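Local coordinates for hypothetical protein AF1531 (Archaeoglobus fulgidus, PDB 2I5H), which is of unknown function, an archaeal DUF655 protein whose family is grouped with helix-hairpin-helix domains, which would be consistent with nucleic acid binding, at residues A[18-23]-A[69-74]; A[57-62]-A[82-87]. All coordinates share one frame; numbering follows the deposited sequence.

From the N terminus the chain enters strand 20-27, passes through strands 44-49 and 55-60 and returns as strand 71-73, where contact 1 closes a loop by pairing 18-23 with 69-74. Pairing 57-62 with 82-87, contact 2 closes a second, shorter loop, 19 residues between its segments against 45, which contains strand 71-73; the two contacts therefore cross along the chain instead of nesting. Both belong to one antiparallel sheet and join its two outermost strands, 71-73 and 82-88, to the strands next to them. Their centres lie about 11 Å apart, and side chains of the two edge strands pack together where Val72 and Ile74 of contact 1 meet Val82 of contact 2.

Contact 1: residues A[18-23]-A[69-74]; sequences EDYAYV and MDRVYI
Arg71 runs its side chain over two tyrosines of the facing strand. CG stands anti to the backbone N (chi1 180°) and the chain stays extended to NE, a course that carries it from Tyr22 across to Tyr20. Arg71 CB sits over one face of the Tyr22 ring, a CH-pi contact 4.1 Å from the ring centroid; CG passes on near Tyr22 CZ and CE2, and Arg71 CD comes 3.6 Å from Tyr22 OH. The guanidinium then lies flat on Tyr20, planes 19° apart, with Arg71 CZ 3.6 Å from the ring centroid in a cation-pi stack. NH2 reaches over CD2 and CG, NH1 over CE1 and CD1, while NE makes a salt bridge with Glu50 that probably fixes the rotation of the group.

The opposite face of Tyr20 receives the edge of Tyr73, edge-to-face with planes at 64° and Tyr73 CD1 3.5 Å from Tyr20 CZ; Tyr20 is thus sandwiched between cation and ring. Beneath this row the strands pair antiparallel: Ala21 and Val72 form the hydrogen-bonded pair, with Val72 N 2.7 Å from Ala21 O, and Met69 N closes the end on Val23 O at 2.9 Å. On the other face of the sheet Ala21 CB meets Ile74 CD1 at 4.0 Å.

Strand 71-73 forms one border of the sheet, and strand 20-27 continues inward through backbone bonds to Glu50 and Val48. Helix 96-111 covers the Tyr22 end, where Val105, Ile109 and His108 touch the ring, while Val72 and Ile74 pack against Val82 of strand 82-88.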
loop_
_atom_site.group_PDB
_atom_site.type_symbol
_atom_site.label_atom_id
_atom_site.label_comp_id
_atom_site.label_asym_id
_atom_site.label_seq_id
_atom_site.Cartn_x
_atom_site.Cartn_y
_atom_site.Cartn_z
ATOM N N GLU A 18 -12.288 -2.299 3.565
ATOM C CA GLU A 18 -11.203 -3.315 3.646
ATOM C C GLU A 18 -11.650 -4.561 4.404
ATOM O O GLU A 18 -12.312 -4.464 5.438
ATOM C CB GLU A 18 -9.981 -2.718 4.353
ATOM C CG GLU A 18 -9.387 -1.504 3.661
ATOM C CD GLU A 18 -8.557 -1.869 2.450
ATOM O OE1 GLU A 18 -8.631 -3.029 1.989
ATOM O OE2 GLU A 18 -7.830 -0.990 1.956
ATOM N N ASP A 19 -11.286 -5.727 3.884
ATOM C CA ASP A 19 -11.614 -6.993 4.528
ATOM C C ASP A 19 -10.346 -7.572 5.159
ATOM O O ASP A 19 -10.404 -8.278 6.168
ATOM C CB ASP A 19 -12.185 -7.980 3.505
ATOM C CG ASP A 19 -13.570 -8.462 3.879
ATOM O OD1 ASP A 19 -14.420 -7.610 4.216
ATOM O OD2 ASP A 19 -13.814 -9.686 3.832
ATOM N N TYR A 20 -9.201 -7.265 4.556
ATOM C CA TYR A 20 -7.916 -7.737 5.059
ATOM C C TYR A 20 -6.879 -6.616 5.048
ATOM O O TYR A 20 -6.935 -5.724 4.209
ATOM C CB TYR A 20 -7.404 -8.886 4.196
ATOM C CG TYR A 20 -8.184 -10.168 4.355
ATOM C CD1 TYR A 20 -7.893 -11.061 5.384
ATOM C CD2 TYR A 20 -9.211 -10.491 3.473
ATOM C CE1 TYR A 20 -8.606 -12.251 5.529
ATOM C CE2 TYR A 20 -9.930 -11.676 3.608
ATOM C CZ TYR A 20 -9.621 -12.551 4.634
ATOM O OH TYR A 20 -10.323 -13.729 4.758
ATOM N N ALA A 21 -5.938 -6.673 5.985
ATOM C CA ALA A 21 -4.869 -5.676 6.065
ATOM C C ALA A 21 -3.568 -6.355 6.466
ATOM O O ALA A 21 -3.569 -7.483 6.971
ATOM C CB ALA A 21 -5.223 -4.589 7.081
ATOM N N TYR A 22 -2.459 -5.663 6.241
ATOM C CA TYR A 22 -1.142 -6.190 6.578
ATOM C C TYR A 22 -0.530 -5.378 7.718
ATOM O O TYR A 22 -0.620 -4.147 7.745
ATOM C CB TYR A 22 -0.243 -6.162 5.338
ATOM C CG TYR A 22 -0.524 -7.279 4.349
ATOM C CD1 TYR A 22 0.281 -8.418 4.309
ATOM C CD2 TYR A 22 -1.592 -7.198 3.459
ATOM C CE1 TYR A 22 0.032 -9.449 3.402
ATOM C CE2 TYR A 22 -1.852 -8.225 2.544
ATOM C CZ TYR A 22 -1.035 -9.345 2.523
ATOM O OH TYR A 22 -1.272 -10.348 1.612
ATOM N N VAL A 23 0.082 -6.079 8.668
ATOM C CA VAL A 23 0.682 -5.449 9.830
ATOM C C VAL A 23 1.947 -4.655 9.516
ATOM O O VAL A 23 2.872 -5.161 8.883
ATOM C CB VAL A 23 1.012 -6.503 10.915
ATOM C CG1 VAL A 23 1.702 -5.841 12.090
ATOM C CG2 VAL A 23 -0.261 -7.203 11.359
ATOM N N MET A 69 4.140 -7.749 8.312
ATOM C CA MET A 69 3.822 -8.485 7.084
ATOM C C MET A 69 2.694 -9.509 7.247
ATOM O O MET A 69 2.253 -10.111 6.266
ATOM C CB MET A 69 5.069 -9.181 6.514
ATOM C CG MET A 69 6.154 -8.230 6.024
ATOM S SD MET A 69 5.962 -7.680 4.298
ATOM C CE MET A 69 6.956 -8.907 3.457
ATOM N N ASP A 70 2.231 -9.721 8.477
ATOM C CA ASP A 70 1.124 -10.651 8.701
ATOM C C ASP A 70 -0.134 -10.078 8.053
ATOM O O ASP A 70 -0.361 -8.860 8.067
ATOM C CB ASP A 70 0.839 -10.837 10.196
ATOM C CG ASP A 70 1.614 -11.980 10.813
ATOM O OD1 ASP A 70 2.419 -12.624 10.108
ATOM O OD2 ASP A 70 1.417 -12.228 12.018
ATOM N N ARG A 71 -0.955 -10.960 7.495
ATOM C CA ARG A 71 -2.206 -10.558 6.875
ATOM C C ARG A 71 -3.290 -10.859 7.904
ATOM O O ARG A 71 -3.418 -11.994 8.368
ATOM C CB ARG A 71 -2.444 -11.362 5.594
ATOM C CG ARG A 71 -3.732 -11.025 4.870
ATOM C CD ARG A 71 -3.848 -11.813 3.573
ATOM N NE ARG A 71 -5.009 -11.414 2.783
ATOM C CZ ARG A 71 -6.055 -12.195 2.531
ATOM N NH1 ARG A 71 -6.099 -13.432 3.012
ATOM N NH2 ARG A 71 -7.053 -11.742 1.787
ATOM N N VAL A 72 -4.062 -9.845 8.278
ATOM C CA VAL A 72 -5.104 -10.037 9.272
ATOM C C VAL A 72 -6.482 -9.681 8.752
ATOM O O VAL A 72 -6.646 -8.784 7.924
ATOM C CB VAL A 72 -4.831 -9.206 10.550
ATOM C CG1 VAL A 72 -3.552 -9.691 11.215
ATOM C CG2 VAL A 72 -4.727 -7.715 10.199
ATOM N N TYR A 73 -7.476 -10.407 9.240
ATOM C CA TYR A 73 -8.843 -10.175 8.831
ATOM C C TYR A 73 -9.431 -9.054 9.675
ATOM O O TYR A 73 -9.355 -9.084 10.905
ATOM C CB TYR A 73 -9.664 -11.455 9.009
ATOM C CG TYR A 73 -11.111 -11.301 8.632
ATOM C CD1 TYR A 73 -11.495 -11.169 7.296
ATOM C CD2 TYR A 73 -12.101 -11.268 9.609
ATOM C CE1 TYR A 73 -12.832 -11.004 6.947
ATOM C CE2 TYR A 73 -13.441 -11.106 9.270
ATOM C CZ TYR A 73 -13.797 -10.975 7.938
ATOM O OH TYR A 73 -15.119 -10.806 7.605
ATOM N N ILE A 74 -9.992 -8.050 9.008
ATOM C CA ILE A 74 -10.604 -6.926 9.701
ATOM C C ILE A 74 -12.054 -6.731 9.265
ATOM O O ILE A 74 -12.626 -5.655 9.449
ATOM C CB ILE A 74 -9.814 -5.621 9.449
ATOM C CG1 ILE A 74 -9.685 -5.364 7.945
ATOM C CG2 ILE A 74 -8.424 -5.740 10.071
ATOM C CD1 ILE A 74 -9.131 -3.973 7.597
#

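Contact 2: residues A[57-62]-A[82-87]; sequences EVSIRK and VYKIKR
Glu57 and Arg87 lie side by side and end in a salt bridge, Arg87 NH2 to Glu57 OE2 at 3.0 Å. The oxygen is met on its syn side but 35° out of the carboxylate plane, whereas it lies almost in the plane of the guanidinium; NE adds a weak second bond. Glu57 swings CG away from its own N (chi1 -178°) and, extended beyond it, runs beside Arg87; its other oxygen, OE1, accepts from His31 and Gln46. With the carboxylate cut away, as in an alanine here, the Arg87 guanidinium would probably lose its charged mate, and His31 and Gln46 their shared acceptor.

The backbone is irregular at this point: two residues of strand 82-88, Lys86 and Arg87, stand opposite the single Glu57, a classic beta bulge. Glu57 O takes Lys86 N at 2.8 Å and, weakly, Arg87 N. The register slips again after Val58, and there Ser59 OG, set between its own N and carbonyl carbon (chi1 47°), turns back to accept Lys84 N at 2.9 Å. A water bonded to the same OG also makes a weak bond to Lys86 NZ, whose chain bends at chi2 and chi3 and forms a salt bridge with Glu42. Farther along, a second water bridges Arg61 NH1 and Val82 O. On the apolar side Val58 and Val82 cross at about a right angle, Val58 CB 3.8 Å from Val82 CG1.

Strand 82-88 forms the other border of the sheet; strand 55-60 separates it from strand 44-49, where Leu44 touches Glu57 and Ala45 lies against Val58 and Ile60.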
loop_
_atom_site.group_PDB
_atom_site.type_symbol
_atom_site.label_atom_id
_atom_site.label_comp_id
_atom_site.label_asym_id
_atom_site.label_seq_id
_atom_site.Cartn_x
_atom_site.Cartn_y
_atom_site.Cartn_z
ATOM N N GLU A 57 -5.540 1.841 12.682
ATOM C CA GLU A 57 -4.967 1.467 13.958
ATOM C C GLU A 57 -6.048 0.552 14.535
ATOM O O GLU A 57 -7.231 0.904 14.532
ATOM C CB GLU A 57 -4.760 2.689 14.846
ATOM C CG GLU A 57 -4.116 2.360 16.173
ATOM C CD GLU A 57 -3.372 3.546 16.766
ATOM O OE1 GLU A 57 -2.333 3.959 16.198
ATOM O OE2 GLU A 57 -3.831 4.063 17.795
ATOM N N VAL A 58 -5.644 -0.629 14.985
ATOM C CA VAL A 58 -6.584 -1.604 15.537
ATOM C C VAL A 58 -6.066 -2.185 16.839
ATOM O O VAL A 58 -4.862 -2.226 17.070
ATOM C CB VAL A 58 -6.779 -2.788 14.562
ATOM C CG1 VAL A 58 -7.152 -2.280 13.185
ATOM C CG2 VAL A 58 -5.490 -3.604 14.480
ATOM N N SER A 59 -6.975 -2.643 17.697
ATOM C CA SER A 59 -6.546 -3.292 18.923
ATOM C C SER A 59 -6.375 -4.774 18.558
ATOM O O SER A 59 -6.993 -5.269 17.609
ATOM C CB SER A 59 -7.580 -3.117 20.039
ATOM O OG SER A 59 -8.887 -3.400 19.580
ATOM N N ILE A 60 -5.523 -5.465 19.301
ATOM C CA ILE A 60 -5.250 -6.876 19.040
ATOM C C ILE A 60 -5.755 -7.717 20.211
ATOM O O ILE A 60 -5.676 -7.296 21.358
ATOM C CB ILE A 60 -3.719 -7.093 18.837
ATOM C CG1 ILE A 60 -3.239 -6.311 17.604
ATOM C CG2 ILE A 60 -3.399 -8.577 18.681
ATOM C CD1 ILE A 60 -3.906 -6.708 16.297
ATOM N N ARG A 61 -6.295 -8.897 19.912
ATOM C CA ARG A 61 -6.815 -9.788 20.943
ATOM C C ARG A 61 -5.729 -10.341 21.859
ATOM O O ARG A 61 -4.562 -10.430 21.484
ATOM C CB ARG A 61 -7.564 -10.951 20.288
ATOM C CG ARG A 61 -8.772 -10.517 19.473
ATOM C CD ARG A 61 -9.405 -11.716 18.774
ATOM N NE ARG A 61 -9.948 -12.644 19.755
ATOM C CZ ARG A 61 -11.108 -12.476 20.386
ATOM N NH1 ARG A 61 -11.865 -11.416 20.134
ATOM N NH2 ARG A 61 -11.495 -13.361 21.291
ATOM N N LYS A 62 -6.129 -10.724 23.065
ATOM C CA LYS A 62 -5.189 -11.278 24.034
ATOM C C LYS A 62 -4.493 -12.530 23.503
ATOM O O LYS A 62 -5.073 -13.303 22.747
ATOM C CB LYS A 62 -5.918 -11.623 25.337
ATOM C CG LYS A 62 -6.596 -10.444 25.996
ATOM C CD LYS A 62 -7.203 -10.831 27.335
ATOM C CE LYS A 62 -7.862 -9.628 27.993
ATOM N NZ LYS A 62 -6.872 -8.524 28.175
ATOM N N VAL A 82 -7.321 -9.531 15.124
ATOM C CA VAL A 82 -7.730 -8.163 15.416
ATOM C C VAL A 82 -8.927 -8.159 16.364
ATOM O O VAL A 82 -9.823 -9.000 16.253
ATOM C CB VAL A 82 -8.102 -7.409 14.111
ATOM C CG1 VAL A 82 -8.759 -6.062 14.432
ATOM C CG2 VAL A 82 -6.856 -7.201 13.270
ATOM N N TYR A 83 -8.935 -7.234 17.318
ATOM C CA TYR A 83 -10.064 -7.132 18.224
ATOM C C TYR A 83 -10.999 -6.095 17.616
ATOM O O TYR A 83 -11.985 -6.450 16.979
ATOM C CB TYR A 83 -9.607 -6.728 19.633
ATOM C CG TYR A 83 -10.727 -6.573 20.645
ATOM C CD1 TYR A 83 -11.876 -7.374 20.592
ATOM C CD2 TYR A 83 -10.630 -5.639 21.671
ATOM C CE1 TYR A 83 -12.897 -7.234 21.541
ATOM C CE2 TYR A 83 -11.634 -5.491 22.617
ATOM C CZ TYR A 83 -12.767 -6.290 22.546
ATOM O OH TYR A 83 -13.761 -6.115 23.480
ATOM N N LYS A 84 -10.665 -4.814 17.766
ATOM C CA LYS A 84 -11.500 -3.749 17.224
ATOM C C LYS A 84 -10.713 -2.781 16.337
ATOM O O LYS A 84 -9.502 -2.610 16.506
ATOM C CB LYS A 84 -12.125 -2.956 18.376
ATOM C CG LYS A 84 -12.987 -3.777 19.331
ATOM C CD LYS A 84 -14.213 -4.332 18.621
ATOM C CE LYS A 84 -15.125 -5.062 19.594
ATOM N NZ LYS A 84 -16.363 -5.551 18.928
ATOM N N ILE A 85 -11.405 -2.167 15.383
ATOM C CA ILE A 85 -10.775 -1.169 14.523
ATOM C C ILE A 85 -10.952 0.138 15.296
ATOM O O ILE A 85 -12.079 0.556 15.576
ATOM C CB ILE A 85 -11.476 -1.063 13.155
ATOM C CG1 ILE A 85 -11.347 -2.391 12.400
ATOM C CG2 ILE A 85 -10.846 0.064 12.326
ATOM C CD1 ILE A 85 -11.984 -2.381 11.021
ATOM N N LYS A 86 -9.842 0.782 15.648
ATOM C CA LYS A 86 -9.902 2.015 16.432
ATOM C C LYS A 86 -10.160 3.280 15.614
ATOM O O LYS A 86 -11.077 4.057 15.915
ATOM C CB LYS A 86 -8.597 2.198 17.222
ATOM C CG LYS A 86 -8.161 0.995 18.056
ATOM C CD LYS A 86 -9.110 0.690 19.204
ATOM C CE LYS A 86 -8.959 1.680 20.348
ATOM N NZ LYS A 86 -9.797 1.278 21.517
ATOM N N ARG A 87 -9.358 3.488 14.579
ATOM C CA ARG A 87 -9.493 4.694 13.774
ATOM C C ARG A 87 -8.620 4.656 12.537
ATOM O O ARG A 87 -7.600 3.963 12.494
ATOM C CB ARG A 87 -9.081 5.904 14.609
ATOM C CG ARG A 87 -7.668 5.784 15.175
ATOM C CD ARG A 87 -7.325 6.893 16.182
ATOM N NE ARG A 87 -6.143 6.546 16.977
ATOM C CZ ARG A 87 -5.580 7.343 17.885
ATOM N NH1 ARG A 87 -6.081 8.550 18.128
ATOM N NH2 ARG A 87 -4.506 6.934 18.553
HETATM O O HOH W 1 -10.285 -2.099 21.535
HETATM O O HOH W 2 -12.333 -9.804 17.485
#